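Local coordinates for protein major pollen allergen Jun a 1 (Juniperus ashei, PDB 1PXZ) that shows low pectate lyase activity, the eliminative cleavage of (1->4)-alpha-D-galacturonan, and is the major allergen of cedar pollen, at residues K90-R95 / H119-H124; A161-N166 / I185-N190; G174-T179 / N190-H195. One frame throughout, in Å; residues are numbered along the deposited sequence.

Contact 1. Residues K90-R95 / H119-H124; sequences KTIDGR and HSLHIH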
# COMPACT_ATOMS: atom_id res chain seq x y z
N LYS A 90 -11.45 -2.78 10.54
CA LYS A 90 -11.00 -1.53 11.14
C LYS A 90 -10.72 -0.52 10.03
O LYS A 90 -10.23 -0.97 8.99
CB LYS A 90 -9.70 -1.70 11.94
CG LYS A 90 -9.78 -2.58 13.18
CD LYS A 90 -10.72 -1.99 14.21
CE LYS A 90 -10.89 -2.95 15.39
NZ LYS A 90 -11.75 -4.11 14.95
N THR A 91 -10.99 0.75 10.26
CA THR A 91 -10.46 1.85 9.46
C THR A 91 -9.59 2.69 10.39
O THR A 91 -10.03 2.97 11.50
CB THR A 91 -11.57 2.73 8.86
OG1 THR A 91 -12.31 1.89 7.95
CG2 THR A 91 -10.98 3.90 8.08
N ILE A 92 -8.39 3.02 9.93
CA ILE A 92 -7.66 4.09 10.67
C ILE A 92 -7.67 5.27 9.72
O ILE A 92 -7.11 5.19 8.63
CB ILE A 92 -6.28 3.60 11.09
CG1 ILE A 92 -6.37 2.25 11.83
CG2 ILE A 92 -5.54 4.67 11.89
CD1 ILE A 92 -5.02 1.76 12.34
N ASP A 93 -8.36 6.34 10.11
CA ASP A 93 -8.67 7.46 9.23
C ASP A 93 -8.02 8.73 9.75
O ASP A 93 -8.49 9.30 10.74
CB ASP A 93 -10.20 7.56 9.13
CG ASP A 93 -10.78 8.77 8.45
OD1 ASP A 93 -10.07 9.58 7.80
OD2 ASP A 93 -12.02 9.01 8.53
N GLY A 94 -6.95 9.21 9.11
CA GLY A 94 -6.26 10.43 9.51
C GLY A 94 -6.80 11.75 9.01
O GLY A 94 -6.20 12.81 9.18
N ARG A 95 -7.95 11.76 8.33
CA ARG A 95 -8.50 13.02 7.84
C ARG A 95 -8.86 13.91 9.03
O ARG A 95 -9.48 13.39 9.96
CB ARG A 95 -9.75 12.82 6.97
CG ARG A 95 -9.36 12.20 5.60
CD ARG A 95 -10.64 11.82 4.85
NE ARG A 95 -11.42 10.82 5.58
CZ ARG A 95 -12.57 10.31 5.16
NH1 ARG A 95 -13.08 10.71 3.99
NH2 ARG A 95 -13.22 9.40 5.88
N HIS A 119 -5.97 5.03 5.95
CA HIS A 119 -6.16 6.18 5.10
C HIS A 119 -5.70 7.49 5.76
O HIS A 119 -6.01 7.73 6.92
CB HIS A 119 -7.65 6.26 4.79
CG HIS A 119 -8.15 7.49 4.13
ND1 HIS A 119 -8.14 7.65 2.76
CD2 HIS A 119 -8.72 8.61 4.64
CE1 HIS A 119 -8.67 8.84 2.45
NE2 HIS A 119 -9.02 9.44 3.58
N SER A 120 -5.00 8.27 4.98
CA SER A 120 -4.56 9.63 5.29
C SER A 120 -3.69 9.73 6.53
O SER A 120 -3.82 10.64 7.36
CB SER A 120 -5.79 10.54 5.36
OG SER A 120 -5.42 11.90 5.27
N LEU A 121 -2.76 8.79 6.62
CA LEU A 121 -1.73 8.77 7.65
C LEU A 121 -0.37 9.17 7.10
O LEU A 121 0.01 8.87 5.96
CB LEU A 121 -1.58 7.38 8.27
CG LEU A 121 -2.86 6.71 8.77
CD1 LEU A 121 -2.61 5.27 9.18
CD2 LEU A 121 -3.43 7.57 9.91
N HIS A 122 0.41 9.82 7.97
CA HIS A 122 1.83 9.96 7.66
C HIS A 122 2.60 8.84 8.34
O HIS A 122 2.43 8.69 9.57
CB HIS A 122 2.39 11.27 8.18
CG HIS A 122 1.72 12.52 7.73
ND1 HIS A 122 2.27 13.29 6.71
CD2 HIS A 122 0.60 13.17 8.15
CE1 HIS A 122 1.50 14.35 6.52
NE2 HIS A 122 0.48 14.30 7.37
N ILE A 123 3.41 8.05 7.67
CA ILE A 123 4.21 7.05 8.39
C ILE A 123 5.65 7.21 7.93
O ILE A 123 5.90 7.14 6.73
CB ILE A 123 3.74 5.61 8.18
CG1 ILE A 123 2.23 5.45 8.37
CG2 ILE A 123 4.51 4.65 9.08
CD1 ILE A 123 1.66 4.08 8.08
N HIS A 124 6.56 7.45 8.87
CA HIS A 124 7.97 7.58 8.50
C HIS A 124 8.86 7.30 9.70
O HIS A 124 8.36 7.38 10.82
CB HIS A 124 8.23 8.99 7.96
CG HIS A 124 7.77 10.04 8.92
ND1 HIS A 124 8.50 10.32 10.06
CD2 HIS A 124 6.70 10.86 8.93
CE1 HIS A 124 7.89 11.28 10.73
NE2 HIS A 124 6.80 11.62 10.07
O HOH W 1 -4.90 14.27 7.13

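Contact 2. Residues A161-N166 / I185-N190; sequences AWIDHN and ITISNN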
# COMPACT_ATOMS: atom_id res chain seq x y z
N ALA A 161 -7.96 -5.50 1.69
CA ALA A 161 -7.39 -4.37 2.42
C ALA A 161 -7.14 -3.21 1.46
O ALA A 161 -6.94 -3.45 0.26
CB ALA A 161 -6.10 -4.78 3.12
N TRP A 162 -7.18 -1.99 1.98
CA TRP A 162 -7.09 -0.81 1.13
C TRP A 162 -6.14 0.18 1.82
O TRP A 162 -6.45 0.61 2.93
CB TRP A 162 -8.47 -0.22 0.93
CG TRP A 162 -8.61 0.93 -0.01
CD1 TRP A 162 -7.74 1.31 -1.01
CD2 TRP A 162 -9.69 1.86 -0.03
NE1 TRP A 162 -8.25 2.43 -1.64
CE2 TRP A 162 -9.44 2.79 -1.06
CE3 TRP A 162 -10.86 1.98 0.75
CZ2 TRP A 162 -10.32 3.83 -1.33
CZ3 TRP A 162 -11.72 3.03 0.46
CH2 TRP A 162 -11.46 3.94 -0.56
N ILE A 163 -5.05 0.47 1.14
CA ILE A 163 -4.08 1.46 1.67
C ILE A 163 -4.18 2.71 0.81
O ILE A 163 -3.76 2.64 -0.36
CB ILE A 163 -2.69 0.81 1.67
CG1 ILE A 163 -2.67 -0.46 2.55
CG2 ILE A 163 -1.59 1.78 2.08
CD1 ILE A 163 -1.39 -1.23 2.23
N ASP A 164 -4.72 3.80 1.34
CA ASP A 164 -5.15 4.92 0.50
C ASP A 164 -4.77 6.28 1.07
O ASP A 164 -5.02 6.54 2.25
CB ASP A 164 -6.68 4.86 0.37
CG ASP A 164 -7.27 5.89 -0.56
OD1 ASP A 164 -7.04 5.86 -1.79
OD2 ASP A 164 -8.00 6.75 -0.03
N HIS A 165 -4.22 7.14 0.21
CA HIS A 165 -3.89 8.51 0.59
C HIS A 165 -2.98 8.58 1.81
O HIS A 165 -3.14 9.51 2.62
CB HIS A 165 -5.19 9.28 0.86
CG HIS A 165 -5.79 9.92 -0.37
ND1 HIS A 165 -5.18 10.95 -1.05
CD2 HIS A 165 -6.93 9.68 -1.05
CE1 HIS A 165 -5.92 11.33 -2.09
NE2 HIS A 165 -7.01 10.56 -2.12
N ASN A 166 -2.01 7.68 1.96
CA ASN A 166 -1.00 7.87 3.00
C ASN A 166 0.25 8.53 2.45
O ASN A 166 0.52 8.41 1.26
CB ASN A 166 -0.62 6.52 3.60
CG ASN A 166 -1.90 5.88 4.12
OD1 ASN A 166 -2.45 6.38 5.11
ND2 ASN A 166 -2.37 4.85 3.46
N ILE A 185 -6.25 -6.66 -2.65
CA ILE A 185 -5.70 -5.43 -2.05
C ILE A 185 -5.56 -4.33 -3.07
O ILE A 185 -5.14 -4.52 -4.20
CB ILE A 185 -4.34 -5.77 -1.42
CG1 ILE A 185 -4.58 -6.71 -0.20
CG2 ILE A 185 -3.52 -4.57 -1.02
CD1 ILE A 185 -3.31 -7.44 0.17
N THR A 186 -5.92 -3.11 -2.65
CA THR A 186 -5.68 -1.94 -3.48
C THR A 186 -4.76 -1.00 -2.71
O THR A 186 -4.97 -0.77 -1.53
CB THR A 186 -6.99 -1.22 -3.82
OG1 THR A 186 -7.72 -2.02 -4.77
CG2 THR A 186 -6.80 0.14 -4.49
N ILE A 187 -3.78 -0.50 -3.43
CA ILE A 187 -2.85 0.48 -2.85
C ILE A 187 -2.97 1.72 -3.71
O ILE A 187 -2.50 1.71 -4.86
CB ILE A 187 -1.45 -0.12 -2.84
CG1 ILE A 187 -1.35 -1.34 -1.91
CG2 ILE A 187 -0.38 0.92 -2.53
CD1 ILE A 187 -0.15 -2.24 -2.20
N SER A 188 -3.60 2.76 -3.19
CA SER A 188 -4.00 3.86 -4.07
C SER A 188 -3.75 5.24 -3.48
O SER A 188 -3.82 5.38 -2.26
CB SER A 188 -5.51 3.74 -4.40
OG SER A 188 -6.29 3.68 -3.21
N ASN A 189 -3.49 6.23 -4.33
CA ASN A 189 -3.46 7.63 -3.90
C ASN A 189 -2.39 7.87 -2.84
O ASN A 189 -2.52 8.89 -2.15
CB ASN A 189 -4.81 8.05 -3.31
CG ASN A 189 -5.93 8.10 -4.33
OD1 ASN A 189 -5.78 8.75 -5.37
ND2 ASN A 189 -7.06 7.45 -4.03
N ASN A 190 -1.39 7.03 -2.69
CA ASN A 190 -0.35 7.27 -1.69
C ASN A 190 0.81 8.10 -2.24
O ASN A 190 0.99 8.12 -3.46
CB ASN A 190 0.25 5.95 -1.23
CG ASN A 190 -0.82 5.02 -0.67
OD1 ASN A 190 -1.17 4.00 -1.29
ND2 ASN A 190 -1.32 5.39 0.50

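Contact 3. Residues G174-T179 / N190-H195; sequences GLIDVT and NHFFNH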
# COMPACT_ATOMS: atom_id res chain seq x y z
N GLY A 174 11.12 -1.65 4.38
CA GLY A 174 10.20 -1.31 3.30
C GLY A 174 9.11 -0.33 3.69
O GLY A 174 8.90 -0.00 4.86
N LEU A 175 8.37 0.16 2.69
CA LEU A 175 7.21 0.98 3.01
C LEU A 175 5.98 0.09 3.04
O LEU A 175 5.17 0.20 3.97
CB LEU A 175 7.06 2.14 2.03
CG LEU A 175 8.22 3.16 2.13
CD1 LEU A 175 8.02 4.26 1.10
CD2 LEU A 175 8.32 3.72 3.54
N ILE A 176 5.78 -0.79 2.06
CA ILE A 176 4.63 -1.70 2.14
C ILE A 176 5.12 -3.11 1.86
O ILE A 176 5.78 -3.33 0.83
CB ILE A 176 3.56 -1.30 1.13
CG1 ILE A 176 2.92 0.06 1.44
CG2 ILE A 176 2.49 -2.38 1.00
CD1 ILE A 176 1.92 0.49 0.38
N ASP A 177 4.85 -4.06 2.74
CA ASP A 177 5.27 -5.45 2.52
C ASP A 177 4.03 -6.31 2.47
O ASP A 177 3.23 -6.30 3.42
CB ASP A 177 6.24 -5.82 3.62
CG ASP A 177 7.31 -6.84 3.37
OD1 ASP A 177 8.42 -6.49 2.91
OD2 ASP A 177 7.08 -8.05 3.64
N VAL A 178 3.81 -7.05 1.38
CA VAL A 178 2.61 -7.88 1.26
C VAL A 178 3.07 -9.31 1.03
O VAL A 178 3.79 -9.57 0.07
CB VAL A 178 1.73 -7.38 0.12
CG1 VAL A 178 0.48 -8.24 -0.06
CG2 VAL A 178 1.31 -5.94 0.35
N THR A 179 2.73 -10.24 1.90
CA THR A 179 3.24 -11.59 1.85
C THR A 179 2.23 -12.64 2.31
O THR A 179 1.17 -12.33 2.84
CB THR A 179 4.45 -11.79 2.80
OG1 THR A 179 3.99 -11.57 4.14
CG2 THR A 179 5.57 -10.80 2.57
N ASN A 190 -1.39 7.03 -2.69
CA ASN A 190 -0.35 7.27 -1.69
C ASN A 190 0.81 8.10 -2.24
O ASN A 190 0.99 8.12 -3.46
CB ASN A 190 0.25 5.95 -1.23
CG ASN A 190 -0.82 5.02 -0.67
OD1 ASN A 190 -1.17 4.00 -1.29
ND2 ASN A 190 -1.32 5.39 0.50
N HIS A 191 1.58 8.73 -1.37
CA HIS A 191 2.81 9.41 -1.82
C HIS A 191 3.98 8.67 -1.19
O HIS A 191 4.06 8.66 0.04
CB HIS A 191 2.78 10.88 -1.44
CG HIS A 191 3.98 11.68 -1.88
ND1 HIS A 191 4.31 12.90 -1.32
CD2 HIS A 191 4.91 11.42 -2.83
CE1 HIS A 191 5.40 13.36 -1.91
NE2 HIS A 191 5.80 12.48 -2.83
N PHE A 192 4.82 8.02 -1.98
CA PHE A 192 6.00 7.31 -1.49
C PHE A 192 7.23 8.14 -1.79
O PHE A 192 7.39 8.53 -2.96
CB PHE A 192 6.16 5.95 -2.17
CG PHE A 192 4.99 5.00 -2.06
CD1 PHE A 192 3.97 5.08 -3.00
CD2 PHE A 192 4.93 4.06 -1.05
CE1 PHE A 192 2.88 4.22 -2.92
CE2 PHE A 192 3.85 3.18 -0.96
CZ PHE A 192 2.84 3.28 -1.90
N PHE A 193 8.09 8.43 -0.81
CA PHE A 193 9.21 9.32 -1.13
C PHE A 193 10.37 9.14 -0.14
O PHE A 193 10.18 8.59 0.95
CB PHE A 193 8.76 10.77 -1.22
CG PHE A 193 8.23 11.35 0.10
CD1 PHE A 193 6.91 11.15 0.49
CD2 PHE A 193 9.05 12.11 0.92
CE1 PHE A 193 6.44 11.70 1.66
CE2 PHE A 193 8.58 12.65 2.13
CZ PHE A 193 7.27 12.43 2.49
N ASN A 194 11.54 9.63 -0.56
CA ASN A 194 12.74 9.60 0.28
C ASN A 194 12.96 8.25 0.92
O ASN A 194 13.05 8.13 2.14
CB ASN A 194 12.64 10.69 1.37
CG ASN A 194 12.65 12.09 0.78
OD1 ASN A 194 12.82 12.33 -0.42
ND2 ASN A 194 12.46 13.06 1.69
N HIS A 195 13.03 7.20 0.10
CA HIS A 195 13.06 5.85 0.63
C HIS A 195 13.62 4.90 -0.43
O HIS A 195 13.18 5.06 -1.57
CB HIS A 195 11.64 5.39 1.05
CG HIS A 195 11.71 4.07 1.74
ND1 HIS A 195 11.56 2.85 1.09
CD2 HIS A 195 11.95 3.78 3.04
CE1 HIS A 195 11.70 1.87 1.98
NE2 HIS A 195 11.94 2.42 3.16

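Contact 1. Residues K90-R95 / H119-H124
Chi1 values of 171° for Asp-93 and 170° for His-119 turn each CG away from its own backbone N; a parallel bridge puts both residues on one face of the sheet, and the matching torsions send them the same way. Asp-93 OD1 comes to the imidazole rim, 3.6 Å from His-119 CD2. Arg-95 CD also sits at the ring edge, 3.1 Å from His-119 NE2, and the bend at chi3 beyond it turns the guanidinium back toward Asp-93, 83° from the ring. Side-on, this group grips both carboxylate oxygens: Arg-95 NE to Asp-93 OD1 and Arg-95 NH2 to Asp-93 OD2, each 2.9 Å. The Arg-95 backbone N reaches Asp-93 OD1 from the other face of the carboxylate, closing an Asx turn. Arg-18 and Trp-69 hold OD2 as well, so the buried charge is multiply paired; ND1 of His-119 is bonded to Asp-164. In the backbone, Gly-94 N binds His-119 O at 2.8 Å and His-119 N binds Ile-92 O at 2.9 Å, while Ile-92 CG2 packs against Leu-121 CD1. Ser-120, in a left-handed conformation, helps turn the chain from one sheet to the next, at a corner of the parallel beta-helix of pectate lyases.

Contact 2. Residues A161-N166 / I185-N190
Asp-164 OD1 meets two donors from the neighbouring strand: Ser-188 OG on its anti side and, through the syn lone pair, Asn-189 ND2, both at 2.7 Å. Ser-188 OG, set between its own backbone N and carbonyl carbon (chi1 55°), in turn accepts from Trp-162 NE1 at 2.8 Å, close to the indole plane. A relay thus runs from indole to hydroxyl to carboxylate, and Asp-164 CB lies against a face of that same indole. One residue along, Asn-189 CB sits 3.4 Å from the centroid of the His-165 ring, nearly on its normal, with the amide stacked almost parallel to the imidazole. The backbone beneath shows how a parallel beta-helix is built: the strands run 3° apart with residues in step, Ile-163 O accepting from Ser-188 N at 2.8 Å, and Ile-163 lies alongside Ile-187 on the inward face. Both chains then bend through left-handed residues, His-165 and Asn-189, and bring the amides of Asn-166 and Asn-190 side by side with their planes 13° apart, consistent with the asparagine ladder of pectate lyases. Further out, His-119 ND1 fixes Asp-164 OD2, Gly-343 and Asp-5 hold the two nitrogens of His-165, and Asn-2 binds Asn-189 OD1.

Contact 3. Residues G174-T179 / N190-H195
Leu-175 lays its CG over the face of the His-195 imidazole, 3.6 Å from the ring centroid and 12° off the normal, a CH-pi contact with the methine carbon almost above the ring centre. This is the interior of a parallel beta-helix: strand 176-179 belongs to one wall and strand 191-193 to another, and no hydrogen bond links the two segments. The chain turns a corner at Leu-175, and that bend aims the leucine at the opposing segment. His-195 comes from the opposite direction; with its CG trans to the backbone N (chi1 -173°), the ring reaches out to meet the branched end of the leucine. Gly-174 adds its CA obliquely beside the same imidazole.

Leu-175 has a second neighbour. Its CD1 lies in the plane of the Phe-192 ring, at the edge, 3.8 Å from Phe-192 CD2, the two side chains sliding past each other. Even so, the backbones stay well apart, with Leu-175 CA and Phe-192 CA 7.9 Å distant, as expected of packing between walls and not of strand pairing. Leu-168, in the same coil as Leu-175, touches both Leu-175 and Phe-192. Phe-222, one coil on from Phe-192, meets it with its ring nearly parallel, as in the aromatic stacks of parallel beta-helices. On the far side of strand 176-179, Asp-177 projects away from the core and, by similarity, binds calcium; a weak hydrogen bond joins it to His-203. The inward neighbour of that aspartate, Ile-176, crosses Phe-192 at about a right angle and completes the apolar contact by setting its CD1 at the ring edge, 3.6 Å from Phe-192 CE2.

How the contacts relate
The three contacts illustrate how coils of one beta-helix are tied together. Contacts 1 and 2, centres about 10 Å apart, are joined by two probable hydrogen bonds of 2.9 Å, His-119 ND1 to Asp-164 OD2 and Leu-121 N to Asn-166 OD1. Contacts 2 and 3, centres about 11 Å apart, share Asn-190; Asn-166 O meets His-191 N in a probable hydrogen bond of 2.9 Å, and Ile-187 CG2 packs 3.7 Å from Ile-176 CD1. Contact 3 holds the presumed calcium ligand Asp-177, and its Gly-174 lies about 6 Å from the side chain of Arg-229, the predicted active-site residue, against about 11 Å for the Ile-187 side chain of contact 2; contact 1 lies away from both sites.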